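Local atomic coordinates of 4-hydroxybutyrate CoA-transferase (Porphyromonas gingivalis, PDB entry 3EH7), a protein that probably transfers coenzyme A between acyl-CoA thioesters and free carboxylic acids such as acetate or 4-hydroxybutyrate, as in related CoA-transferases. Residues G28-L33 with E58-L63; D121-Q126 with E150-V155; I202-A207 with L228-D233; L209-A214 with N353-M358. All coordinates share one frame; numbering follows the deposited sequence. Where two conformers were deposited one is given.

Contact 1. Residues G28-L33 with E58-L63; sequences GERVAL and EIYHML
Carboxylate oxygen OE2 of E58 is held by NH2 of R30 in a 2.9 Å salt bridge, and a water that accepts from R30 NE also lies next to OE2, modelled so close that its exact distance is doubtful. The two side chains run alongside each other in the same direction, both with CG anti to the backbone N (chi1 -170° in R30, -175° in E58), yet the guanidinium and carboxylate planes stand 76° apart, so this is no flat two-pronged pair. Arginine suits the place because its remaining nitrogen, NH1, binds the carbonyl of H119. Beneath these polar ends lies parallel pairing at the edge of the six-stranded Rossmann-like sheet of the N-terminal domain, where strand 58-60 is outermost within the chain. E58 N bonds to E29 O, V31 N reaches E58 O at 2.8 Å, and Y60 N reaches V31 O. On the R30 side, the methylene CD of R30 rests 3.7 Å from CB of Y60, whose ring leads away toward V109 and L118. On the opposite face of the sheet, beta-branched V31 and I59 suit strand geometry: I59 CD1 approaches V31 CB at 3.8 Å, while I59 CG2 meets L33 CD1 and L47 of helix 41-49 covers I59.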
loop_
_atom_site.group_PDB
_atom_site.type_symbol
_atom_site.label_atom_id
_atom_site.label_comp_id
_atom_site.label_asym_id
_atom_site.label_seq_id
_atom_site.Cartn_x
_atom_site.Cartn_y
_atom_site.Cartn_z
ATOM N N GLY A 28 -0.079 -34.471 -0.887
ATOM C CA GLY A 28 0.805 -33.355 -1.174
ATOM C C GLY A 28 0.233 -32.267 -2.072
ATOM O O GLY A 28 0.939 -31.319 -2.376
ATOM N N GLU A 29 -1.020 -32.407 -2.522
ATOM C CA GLU A 29 -1.634 -31.423 -3.423
ATOM C C GLU A 29 -2.239 -30.271 -2.623
ATOM O O GLU A 29 -2.516 -30.408 -1.428
ATOM C CB GLU A 29 -2.677 -32.083 -4.336
ATOM C CG GLU A 29 -2.043 -32.875 -5.516
ATOM C CD GLU A 29 -3.069 -33.463 -6.457
ATOM O OE1 GLU A 29 -4.261 -33.560 -6.064
ATOM O OE2 GLU A 29 -2.696 -33.845 -7.599
ATOM N N ARG A 30 -2.370 -29.115 -3.252
ATOM C CA ARG A 30 -3.088 -28.000 -2.647
ATOM C C ARG A 30 -4.493 -27.928 -3.244
ATOM O O ARG A 30 -4.663 -27.914 -4.463
ATOM C CB ARG A 30 -2.368 -26.678 -2.847
ATOM C CG ARG A 30 -2.976 -25.580 -2.012
ATOM C CD ARG A 30 -2.437 -24.201 -2.316
ATOM N NE ARG A 30 -1.265 -23.855 -1.515
ATOM C CZ ARG A 30 -0.011 -24.049 -1.902
ATOM N NH1 ARG A 30 0.257 -24.624 -3.075
ATOM N NH2 ARG A 30 0.985 -23.697 -1.105
ATOM N N VAL A 31 -5.492 -27.882 -2.371
ATOM C CA VAL A 31 -6.895 -27.919 -2.773
ATOM C C VAL A 31 -7.506 -26.607 -2.356
ATOM O O VAL A 31 -7.418 -26.253 -1.190
ATOM C CB VAL A 31 -7.639 -29.053 -2.044
ATOM C CG1 VAL A 31 -9.086 -29.126 -2.496
ATOM C CG2 VAL A 31 -6.931 -30.368 -2.254
ATOM N N ALA A 32 -8.082 -25.874 -3.313
ATOM C CA ALA A 32 -8.780 -24.624 -3.031
ATOM C C ALA A 32 -10.276 -24.927 -2.964
ATOM O O ALA A 32 -10.772 -25.759 -3.723
ATOM C CB ALA A 32 -8.496 -23.608 -4.108
ATOM N N LEU A 33 -10.976 -24.289 -2.036
ATOM C CA LEU A 33 -12.417 -24.493 -1.855
ATOM C C LEU A 33 -13.089 -23.194 -2.074
ATOM O O LEU A 33 -12.512 -22.175 -1.755
ATOM C CB LEU A 33 -12.744 -24.928 -0.425
ATOM C CG LEU A 33 -12.159 -26.237 0.109
ATOM C CD1 LEU A 33 -12.655 -26.449 1.519
ATOM C CD2 LEU A 33 -12.543 -27.393 -0.770
ATOM N N GLU A 58 -2.953 -29.936 1.391
ATOM C CA GLU A 58 -3.017 -28.585 1.925
ATOM C C GLU A 58 -4.289 -27.900 1.458
ATOM O O GLU A 58 -4.505 -27.786 0.257
ATOM C CB GLU A 58 -1.809 -27.830 1.399
ATOM C CG GLU A 58 -1.633 -26.438 1.938
ATOM C CD GLU A 58 -0.229 -25.891 1.676
ATOM O OE1 GLU A 58 0.759 -26.663 1.741
ATOM O OE2 GLU A 58 -0.119 -24.683 1.417
ATOM N N ILE A 59 -5.145 -27.466 2.378
ATOM C CA ILE A 59 -6.368 -26.782 1.977
ATOM C C ILE A 59 -6.058 -25.313 1.924
ATOM O O ILE A 59 -5.605 -24.751 2.912
ATOM C CB ILE A 59 -7.546 -27.018 2.933
ATOM C CG1 ILE A 59 -7.932 -28.508 2.994
ATOM C CG2 ILE A 59 -8.739 -26.231 2.488
ATOM C CD1 ILE A 59 -8.372 -29.108 1.702
ATOM N N TYR A 60 -6.268 -24.691 0.769
ATOM C CA TYR A 60 -6.105 -23.243 0.674
ATOM C C TYR A 60 -7.456 -22.612 0.895
ATOM O O TYR A 60 -8.387 -22.898 0.156
ATOM C CB TYR A 60 -5.511 -22.813 -0.682
ATOM C CG TYR A 60 -5.325 -21.320 -0.768
ATOM C CD1 TYR A 60 -4.240 -20.704 -0.176
ATOM C CD2 TYR A 60 -6.271 -20.524 -1.376
ATOM C CE1 TYR A 60 -4.090 -19.329 -0.215
ATOM C CE2 TYR A 60 -6.137 -19.165 -1.414
ATOM C CZ TYR A 60 -5.039 -18.574 -0.843
ATOM O OH TYR A 60 -4.911 -17.212 -0.893
ATOM N N HIS A 61 -7.553 -21.747 1.907
ATOM C CA HIS A 61 -8.793 -21.061 2.262
ATOM C C HIS A 61 -8.453 -19.695 2.869
ATOM O O HIS A 61 -7.292 -19.398 3.140
ATOM C CB HIS A 61 -9.584 -21.885 3.270
ATOM C CG HIS A 61 -8.896 -22.010 4.595
ATOM N ND1 HIS A 61 -8.865 -20.980 5.510
ATOM C CD2 HIS A 61 -8.172 -23.017 5.132
ATOM C CE1 HIS A 61 -8.160 -21.351 6.562
ATOM N NE2 HIS A 61 -7.723 -22.581 6.354
HETATM N N MSE A 62 -9.464 -18.858 3.066
HETATM C CA MSE A 62 -9.245 -17.561 3.687
HETATM C C MSE A 62 -10.205 -17.350 4.827
HETATM O O MSE A 62 -10.735 -16.271 4.991
HETATM C CB MSE A 62 -9.419 -16.464 2.667
HETATM C CG MSE A 62 -8.426 -16.555 1.587
HETATM SE SE MSE A 62 -8.602 -15.052 0.376
HETATM C CE MSE A 62 -7.425 -15.739 -0.886
ATOM N N LEU A 63 -10.426 -18.401 5.600
ATOM C CA LEU A 63 -11.346 -18.358 6.724
ATOM C C LEU A 63 -10.571 -18.234 8.019
ATOM O O LEU A 63 -9.407 -18.655 8.104
ATOM C CB LEU A 63 -12.177 -19.625 6.782
ATOM C CG LEU A 63 -12.913 -19.947 5.486
ATOM C CD1 LEU A 63 -13.374 -21.390 5.472
ATOM C CD2 LEU A 63 -14.099 -18.950 5.290
HETATM O O HOH W 1 -2.304 -23.486 1.285
#

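Contact 2. Residues D121-Q126 with E150-V155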
loop_
_atom_site.group_PDB
_atom_site.type_symbol
_atom_site.label_atom_id
_atom_site.label_comp_id
_atom_site.label_asym_id
_atom_site.label_seq_id
_atom_site.Cartn_x
_atom_site.Cartn_y
_atom_site.Cartn_z
ATOM N N ASP A 121 -3.695 -27.413 -7.163
ATOM C CA ASP A 121 -3.823 -28.617 -7.920
ATOM C C ASP A 121 -5.291 -28.971 -8.164
ATOM O O ASP A 121 -5.623 -29.544 -9.205
ATOM C CB ASP A 121 -3.135 -29.756 -7.182
ATOM C CG ASP A 121 -1.636 -29.518 -6.994
ATOM O OD1 ASP A 121 -0.867 -29.820 -7.923
ATOM O OD2 ASP A 121 -1.239 -29.032 -5.923
ATOM N N VAL A 122 -6.147 -28.663 -7.190
ATOM C CA VAL A 122 -7.549 -29.046 -7.206
ATOM C C VAL A 122 -8.405 -27.875 -6.727
ATOM O O VAL A 122 -8.079 -27.238 -5.725
ATOM C CB VAL A 122 -7.793 -30.260 -6.323
ATOM C CG1 VAL A 122 -9.266 -30.666 -6.349
ATOM C CG2 VAL A 122 -6.948 -31.412 -6.794
ATOM N N ALA A 123 -9.462 -27.566 -7.476
ATOM C CA ALA A 123 -10.448 -26.564 -7.078
ATOM C C ALA A 123 -11.747 -27.313 -6.854
ATOM O O ALA A 123 -12.236 -28.001 -7.761
ATOM C CB ALA A 123 -10.639 -25.505 -8.172
ATOM N N ILE A 124 -12.288 -27.223 -5.645
ATOM C CA ILE A 124 -13.621 -27.755 -5.383
ATOM C C ILE A 124 -14.512 -26.529 -5.216
ATOM O O ILE A 124 -14.434 -25.832 -4.197
ATOM C CB ILE A 124 -13.689 -28.673 -4.160
ATOM C CG1 ILE A 124 -12.573 -29.704 -4.173
ATOM C CG2 ILE A 124 -14.996 -29.446 -4.164
ATOM C CD1 ILE A 124 -12.626 -30.680 -2.991
ATOM N N VAL A 125 -15.334 -26.260 -6.230
ATOM C CA VAL A 125 -16.197 -25.110 -6.188
ATOM C C VAL A 125 -17.678 -25.494 -6.162
ATOM O O VAL A 125 -18.114 -26.367 -6.908
ATOM C CB VAL A 125 -15.869 -24.107 -7.329
ATOM C CG1 VAL A 125 -14.483 -23.504 -7.076
ATOM C CG2 VAL A 125 -15.988 -24.745 -8.723
ATOM N N GLN A 126 -18.436 -24.810 -5.307
ATOM C CA GLN A 126 -19.876 -24.923 -5.307
ATOM C C GLN A 126 -20.509 -24.003 -6.376
ATOM O O GLN A 126 -20.129 -22.848 -6.522
ATOM C CB GLN A 126 -20.454 -24.658 -3.924
ATOM C CG GLN A 126 -21.909 -25.012 -3.875
ATOM C CD GLN A 126 -22.608 -24.639 -2.600
ATOM O OE1 GLN A 126 -23.827 -24.745 -2.533
ATOM N NE2 GLN A 126 -21.854 -24.226 -1.571
ATOM N N GLU A 150 -10.646 -21.729 -12.754
ATOM C CA GLU A 150 -10.200 -21.504 -14.113
ATOM C C GLU A 150 -8.760 -21.886 -14.318
ATOM O O GLU A 150 -8.316 -21.941 -15.443
ATOM C CB GLU A 150 -10.390 -20.037 -14.510
ATOM C CG GLU A 150 -11.855 -19.646 -14.635
ATOM C CD GLU A 150 -12.061 -18.145 -14.711
ATOM O OE1 GLU A 150 -11.129 -17.352 -14.355
ATOM O OE2 GLU A 150 -13.172 -17.763 -15.099
ATOM N N SER A 151 -8.021 -22.101 -13.230
ATOM C CA SER A 151 -6.623 -22.453 -13.319
ATOM C C SER A 151 -6.230 -23.854 -12.851
ATOM O O SER A 151 -5.184 -24.321 -13.230
ATOM C CB SER A 151 -5.787 -21.437 -12.541
ATOM O OG SER A 151 -5.589 -20.299 -13.344
ATOM N N ALA A 152 -7.026 -24.500 -12.009
ATOM C CA ALA A 152 -6.605 -25.754 -11.364
ATOM C C ALA A 152 -6.534 -26.891 -12.354
ATOM O O ALA A 152 -7.339 -26.990 -13.268
ATOM C CB ALA A 152 -7.523 -26.124 -10.227
ATOM N N HIS A 153 -5.582 -27.780 -12.098
ATOM C CA HIS A 153 -5.346 -28.991 -12.878
ATOM C C HIS A 153 -6.604 -29.864 -12.901
ATOM O O HIS A 153 -6.953 -30.468 -13.932
ATOM C CB HIS A 153 -4.195 -29.739 -12.201
ATOM C CG HIS A 153 -3.336 -30.532 -13.129
ATOM N ND1 HIS A 153 -2.551 -29.947 -14.102
ATOM C CD2 HIS A 153 -3.081 -31.864 -13.190
ATOM C CE1 HIS A 153 -1.883 -30.886 -14.753
ATOM N NE2 HIS A 153 -2.188 -32.059 -14.222
ATOM N N LEU A 154 -7.275 -29.936 -11.755
ATOM C CA LEU A 154 -8.496 -30.745 -11.564
ATOM C C LEU A 154 -9.565 -29.878 -10.916
ATOM O O LEU A 154 -9.288 -29.177 -9.940
ATOM C CB LEU A 154 -8.212 -31.972 -10.675
ATOM C CG LEU A 154 -9.350 -32.962 -10.362
ATOM C CD1 LEU A 154 -9.702 -33.866 -11.548
ATOM C CD2 LEU A 154 -8.978 -33.834 -9.163
ATOM N N VAL A 155 -10.764 -29.919 -11.478
ATOM C CA VAL A 155 -11.852 -29.108 -11.033
ATOM C C VAL A 155 -13.033 -30.010 -10.718
ATOM O O VAL A 155 -13.505 -30.793 -11.573
ATOM C CB VAL A 155 -12.254 -28.041 -12.096
ATOM C CG1 VAL A 155 -13.401 -27.166 -11.567
ATOM C CG2 VAL A 155 -11.047 -27.168 -12.466
#
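A123 and A152 meet methyl to methyl, their CB atoms 3.8 Å apart, at the close-packed end of this contact. A152 CB also lies 3.7 Å from A123 N, so it rests on the strand backbone itself, and the small alanine side chains let the turn leaving helix 145-151 come this near. On the other face of the sheet V122 and L154 lie side by side and point the same way. With CG2 of V122 set beside its own backbone N (CG1 takes the anti position, chi1 -180°), that methyl turns to L154 and meets its CD2 at 3.9 Å. The chain pairs here as neighbouring parallel strands, 122-127 and 154-160, in the Rossmann-like sheet of the N-terminal domain; helix 145-151 lies in the connection between them. A123 N donates to L154 O at 2.9 Å, and the same oxygen receives a CA-H contact from V122. L154 N to D121 O is longer, 3.1 Å, with an N-H...O angle of 143°; D121 precedes the first bridge pair, V122 with L154. Toward solvent the contact loosens. H153 touches D121 O through its CB, 3.3 Å away, whereas its imidazole leads outward from the exposed turn. The carboxylate of D121 likewise turns from the 150-155 segment: OD1 accepts from H119 NE2, and OD2 from the backbone N of R30 on the neighbouring strand 30-33.

Contact 3. Residues I202-A207 with L228-D233; sequences IGRNCA and LLFLKD
F230 lies against one side of helix 197-208, meeting R204 and A207 where the chain leaves helix 222-229; the two helices come before and after strand 215-217 of the large mixed sheet, in a helix-strand-helix succession. Contacts with the aromatic ring come first. R204 is modelled in two conformers, and in the one described here it drapes over one face of the ring: CG stands 4.0 Å from the ring centroid and just 6° off the normal, a CH-pi contact made by the aliphatic part of the chain. In this conformer the chain then bends at chi3 (-71°) and carries the guanidinium past the CE1/CZ end of the ring, so that F230 CZ lies against the middle of the guanidinium face, 3.4 Å from its plane. That plane is inclined 48° to the ring, so the two groups do not stack flat. Arginine suits this exposed site because its methylenes can cover the phenyl ring while its charged end reaches E200, one helical turn earlier, with NH1 in a salt bridge. Backbone packing follows: G203, having no side chain, lets the ring come down close to the helix backbone, with CD2 of F230 3.8 Å from G203 C. The last group is purely aliphatic. A207 points its small CB toward the 228-233 segment, where it sits 3.6 Å from F230 CB. L231, which also packs on L251, brings branch CD2 to 3.7 Å from that same A207 CB.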
loop_
_atom_site.group_PDB
_atom_site.type_symbol
_atom_site.label_atom_id
_atom_site.label_comp_id
_atom_site.label_asym_id
_atom_site.label_seq_id
_atom_site.Cartn_x
_atom_site.Cartn_y
_atom_site.Cartn_z
ATOM N N ILE A 202 -20.600 3.520 17.826
ATOM C CA ILE A 202 -19.671 3.435 16.670
ATOM C C ILE A 202 -20.445 3.655 15.357
ATOM O O ILE A 202 -20.046 4.464 14.513
ATOM C CB ILE A 202 -18.882 2.084 16.629
ATOM C CG1 ILE A 202 -17.992 1.940 17.881
ATOM C CG2 ILE A 202 -18.014 1.979 15.334
ATOM C CD1 ILE A 202 -17.576 0.515 18.210
ATOM N N GLY A 203 -21.581 2.969 15.218
ATOM C CA GLY A 203 -22.396 3.051 14.024
ATOM C C GLY A 203 -22.844 4.465 13.721
ATOM O O GLY A 203 -22.872 4.891 12.584
ATOM N N ARG A 204 -23.218 5.170 14.771
ATOM C CA ARG A 204 -23.697 6.532 14.664
ATOM C C ARG A 204 -22.574 7.463 14.197
ATOM O O ARG A 204 -22.795 8.359 13.374
ATOM C CB ARG A 204 -24.241 6.980 16.018
ATOM C CG ARG A 204 -25.437 7.879 15.943
ATOM C CD ARG A 204 -25.771 8.413 17.319
ATOM N NE ARG A 204 -26.317 7.381 18.192
ATOM C CZ ARG A 204 -27.613 7.117 18.305
ATOM N NH1 ARG A 204 -28.023 6.164 19.131
ATOM N NH2 ARG A 204 -28.499 7.801 17.591
ATOM N N ASN A 205 -21.367 7.248 14.710
ATOM C CA ASN A 205 -20.194 7.991 14.258
ATOM C C ASN A 205 -19.857 7.680 12.803
ATOM O O ASN A 205 -19.535 8.576 12.045
ATOM C CB ASN A 205 -18.991 7.680 15.151
ATOM C CG ASN A 205 -19.066 8.363 16.506
ATOM O OD1 ASN A 205 -19.709 9.392 16.666
ATOM N ND2 ASN A 205 -18.400 7.785 17.485
ATOM N N CYS A 206 -19.954 6.412 12.409
ATOM C CA CYS A 206 -19.714 6.054 11.024
ATOM C C CYS A 206 -20.681 6.773 10.112
ATOM O O CYS A 206 -20.254 7.346 9.120
ATOM C CB CYS A 206 -19.815 4.549 10.804
ATOM S SG CYS A 206 -18.400 3.714 11.499
ATOM N N ALA A 207 -21.976 6.767 10.469
ATOM C CA ALA A 207 -23.022 7.416 9.654
ATOM C C ALA A 207 -22.785 8.893 9.416
ATOM O O ALA A 207 -23.116 9.445 8.353
ATOM C CB ALA A 207 -24.412 7.222 10.291
ATOM N N LEU A 228 -25.235 0.798 9.287
ATOM C CA LEU A 228 -26.285 0.792 8.272
ATOM C C LEU A 228 -27.636 1.210 8.881
ATOM O O LEU A 228 -28.468 1.839 8.224
ATOM C CB LEU A 228 -26.398 -0.604 7.639
ATOM C CG LEU A 228 -25.250 -1.074 6.734
ATOM C CD1 LEU A 228 -25.221 -2.579 6.551
ATOM C CD2 LEU A 228 -25.310 -0.377 5.390
ATOM N N LEU A 229 -27.849 0.851 10.141
ATOM C CA LEU A 229 -29.056 1.225 10.831
ATOM C C LEU A 229 -29.178 2.745 10.963
ATOM O O LEU A 229 -30.295 3.267 11.032
ATOM C CB LEU A 229 -29.132 0.560 12.223
ATOM C CG LEU A 229 -29.566 -0.918 12.312
ATOM C CD1 LEU A 229 -29.849 -1.271 13.767
ATOM C CD2 LEU A 229 -30.793 -1.258 11.465
ATOM N N PHE A 230 -28.052 3.453 11.011
ATOM C CA PHE A 230 -28.101 4.916 11.078
ATOM C C PHE A 230 -28.037 5.606 9.739
ATOM O O PHE A 230 -27.910 6.822 9.696
ATOM C CB PHE A 230 -27.053 5.465 12.035
ATOM C CG PHE A 230 -27.356 5.143 13.460
ATOM C CD1 PHE A 230 -28.409 5.770 14.100
ATOM C CD2 PHE A 230 -26.646 4.161 14.131
ATOM C CE1 PHE A 230 -28.745 5.459 15.398
ATOM C CE2 PHE A 230 -26.957 3.833 15.429
ATOM C CZ PHE A 230 -28.016 4.488 16.071
ATOM N N LEU A 231 -28.172 4.844 8.655
ATOM C CA LEU A 231 -28.189 5.405 7.301
ATOM C C LEU A 231 -29.590 5.484 6.651
ATOM O O LEU A 231 -29.694 5.702 5.434
ATOM C CB LEU A 231 -27.245 4.602 6.395
ATOM C CG LEU A 231 -25.757 4.592 6.791
ATOM C CD1 LEU A 231 -24.955 3.743 5.794
ATOM C CD2 LEU A 231 -25.160 6.000 6.899
ATOM N N LYS A 232 -30.658 5.347 7.437
ATOM C CA LYS A 232 -32.016 5.319 6.865
ATOM C C LYS A 232 -32.458 6.669 6.287
ATOM O O LYS A 232 -33.325 6.726 5.445
ATOM C CB LYS A 232 -33.052 4.810 7.880
ATOM C CG LYS A 232 -32.785 3.386 8.408
ATOM C CD LYS A 232 -33.775 3.025 9.522
ATOM C CE LYS A 232 -33.378 1.764 10.281
ATOM N NZ LYS A 232 -33.569 0.536 9.494
ATOM N N ASP A 233 -31.835 7.745 6.732
ATOM C CA ASP A 233 -32.103 9.078 6.226
ATOM C C ASP A 233 -31.177 9.483 5.056
ATOM O O ASP A 233 -31.211 10.619 4.604
ATOM C CB ASP A 233 -31.901 10.064 7.375
ATOM C CG ASP A 233 -30.420 10.103 7.906
ATOM O OD1 ASP A 233 -29.626 9.106 7.851
ATOM O OD2 ASP A 233 -30.054 11.185 8.407
#

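Contact 4. Residues L209-A214 with N353-M358; sequences LIEDGA and NGKSIM
L209 and K355 are the nearest residues across this contact by backbone, their CA atoms 8.2 Å apart, so side chains must bridge the gap between the 209-214 loop and strand 355-358. K355 does so with a fully extended chain beyond CG (chi2 to chi4 all close to 180°), carrying NZ to the carbonyl O of L209 at 2.7 Å; the ammonium arrives tilted 30° from the carbonyl plane. Lysine suits the place: its long chain reaches the carbonyl and its charge also serves E211, whose OE1 forms a long, weak salt bridge with NZ at 3.4 Å, the two chains crossing at about a right angle. OE1 also takes a weak bond from N353 ND2 at 3.3 Å, an amide whose stronger partner is N309. On the inner side L209 and I357 meet branch to branch, their CD1 atoms 3.7 Å apart, and Y391 touches both. E211 then leads into a type II turn ending at A214, with G213 supplying the positive phi its third position needs (86°). Consistent with a Rossmann-like alpha/beta fold, the contact ties the link between helix 197-208 and strand 215-217 to strand 355-359, two parallel strands on either side of strand 310-314.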
loop_
_atom_site.group_PDB
_atom_site.type_symbol
_atom_site.label_atom_id
_atom_site.label_comp_id
_atom_site.label_asym_id
_atom_site.label_seq_id
_atom_site.Cartn_x
_atom_site.Cartn_y
_atom_site.Cartn_z
ATOM N N LEU A 209 -20.101 10.160 8.828
ATOM C CA LEU A 209 -19.045 10.368 7.847
ATOM C C LEU A 209 -19.516 10.000 6.433
ATOM O O LEU A 209 -18.777 10.194 5.452
ATOM C CB LEU A 209 -17.786 9.589 8.266
ATOM C CG LEU A 209 -17.088 10.040 9.552
ATOM C CD1 LEU A 209 -15.910 9.098 9.884
ATOM C CD2 LEU A 209 -16.590 11.480 9.452
ATOM N N ILE A 210 -20.750 9.495 6.332
ATOM C CA ILE A 210 -21.320 9.047 5.078
ATOM C C ILE A 210 -22.310 10.068 4.559
ATOM O O ILE A 210 -23.337 10.328 5.202
ATOM C CB ILE A 210 -22.035 7.691 5.255
ATOM C CG1 ILE A 210 -21.001 6.617 5.584
ATOM C CG2 ILE A 210 -22.859 7.338 3.969
ATOM C CD1 ILE A 210 -21.535 5.287 6.021
ATOM N N GLU A 211 -21.993 10.674 3.419
ATOM C CA GLU A 211 -22.861 11.671 2.823
ATOM C C GLU A 211 -23.704 11.042 1.726
ATOM O O GLU A 211 -23.432 9.925 1.273
ATOM C CB GLU A 211 -22.046 12.801 2.216
ATOM C CG GLU A 211 -21.192 13.582 3.213
ATOM C CD GLU A 211 -20.011 14.247 2.505
ATOM O OE1 GLU A 211 -18.961 13.581 2.305
ATOM O OE2 GLU A 211 -20.147 15.434 2.121
ATOM N N ASP A 212 -24.732 11.776 1.311
ATOM C CA ASP A 212 -25.625 11.301 0.277
ATOM C C ASP A 212 -24.786 11.004 -0.936
ATOM O O ASP A 212 -23.894 11.759 -1.248
ATOM C CB ASP A 212 -26.632 12.368 -0.107
ATOM C CG ASP A 212 -27.669 12.606 0.957
ATOM O OD1 ASP A 212 -27.982 11.695 1.761
ATOM O OD2 ASP A 212 -28.180 13.717 0.963
ATOM N N GLY A 213 -25.093 9.910 -1.602
ATOM C CA GLY A 213 -24.395 9.530 -2.808
ATOM C C GLY A 213 -23.129 8.723 -2.593
ATOM O O GLY A 213 -22.462 8.385 -3.577
ATOM N N ALA A 214 -22.784 8.423 -1.333
ATOM C CA ALA A 214 -21.548 7.682 -1.063
ATOM C C ALA A 214 -21.658 6.273 -1.636
ATOM O O ALA A 214 -22.761 5.716 -1.717
ATOM C CB ALA A 214 -21.236 7.608 0.421
ATOM N N ASN A 353 -13.157 12.385 -3.087
ATOM C CA ASN A 353 -13.707 12.570 -1.744
ATOM C C ASN A 353 -13.807 11.258 -0.951
ATOM O O ASN A 353 -14.678 11.106 -0.110
ATOM C CB ASN A 353 -15.072 13.266 -1.830
ATOM C CG ASN A 353 -15.707 13.519 -0.462
ATOM O OD1 ASN A 353 -15.022 13.815 0.526
ATOM N ND2 ASN A 353 -17.040 13.393 -0.398
ATOM N N GLY A 354 -12.916 10.306 -1.230
ATOM C CA GLY A 354 -12.897 9.036 -0.526
ATOM C C GLY A 354 -12.472 9.109 0.943
ATOM O O GLY A 354 -11.743 10.028 1.346
ATOM N N LYS A 355 -12.948 8.141 1.739
ATOM C CA LYS A 355 -12.675 8.050 3.175
ATOM C C LYS A 355 -12.511 6.592 3.505
ATOM O O LYS A 355 -13.237 5.805 2.978
ATOM C CB LYS A 355 -13.885 8.519 3.998
ATOM C CG LYS A 355 -14.400 9.892 3.631
ATOM C CD LYS A 355 -15.437 10.431 4.627
ATOM C CE LYS A 355 -16.101 11.636 4.009
ATOM N NZ LYS A 355 -17.126 12.305 4.862
ATOM N N SER A 356 -11.560 6.230 4.361
ATOM C CA SER A 356 -11.600 4.945 4.974
ATOM C C SER A 356 -11.639 5.128 6.474
ATOM O O SER A 356 -11.040 6.059 7.053
ATOM C CB SER A 356 -10.429 4.071 4.565
ATOM O OG SER A 356 -9.261 4.455 5.194
ATOM N N ILE A 357 -12.377 4.217 7.087
ATOM C CA ILE A 357 -12.638 4.225 8.507
ATOM C C ILE A 357 -12.242 2.891 9.101
ATOM O O ILE A 357 -12.620 1.834 8.594
ATOM C CB ILE A 357 -14.159 4.456 8.789
ATOM C CG1 ILE A 357 -14.598 5.786 8.183
ATOM C CG2 ILE A 357 -14.447 4.384 10.297
ATOM C CD1 ILE A 357 -16.082 5.909 7.937
HETATM N N MSE A 358 -11.464 2.950 10.163
HETATM C CA MSE A 358 -11.198 1.801 11.033
HETATM C C MSE A 358 -12.137 1.991 12.259
HETATM O O MSE A 358 -11.896 2.841 13.079
HETATM C CB MSE A 358 -9.743 1.779 11.453
HETATM C CG MSE A 358 -8.751 1.485 10.280
HETATM SE SE MSE A 358 -9.082 -0.331 9.614
HETATM C CE MSE A 358 -8.143 -0.172 7.937
#

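Overall arrangement
From the N terminus, contact 1 closes the loop holding helix 41-49 and contact 2, next in series, the connection holding helix 145-151. They share the parallel N-terminal sheet: strands 30-33 and 122-127 are neighbours, joined by A32 N to V122 O at 2.8 Å and by A32 O to I124 N. Contacts 3 and 4 lie on the opposite side of the chain's centre, contact 1 having its centre about 38 Å from that of contact 3. Their segments alternate along the chain, so they cross: contact 3 closes around strand 215-217, while contact 4 spans 138 residues to strand 355-359 of the mixed sheet. L231 and I210 touch between them.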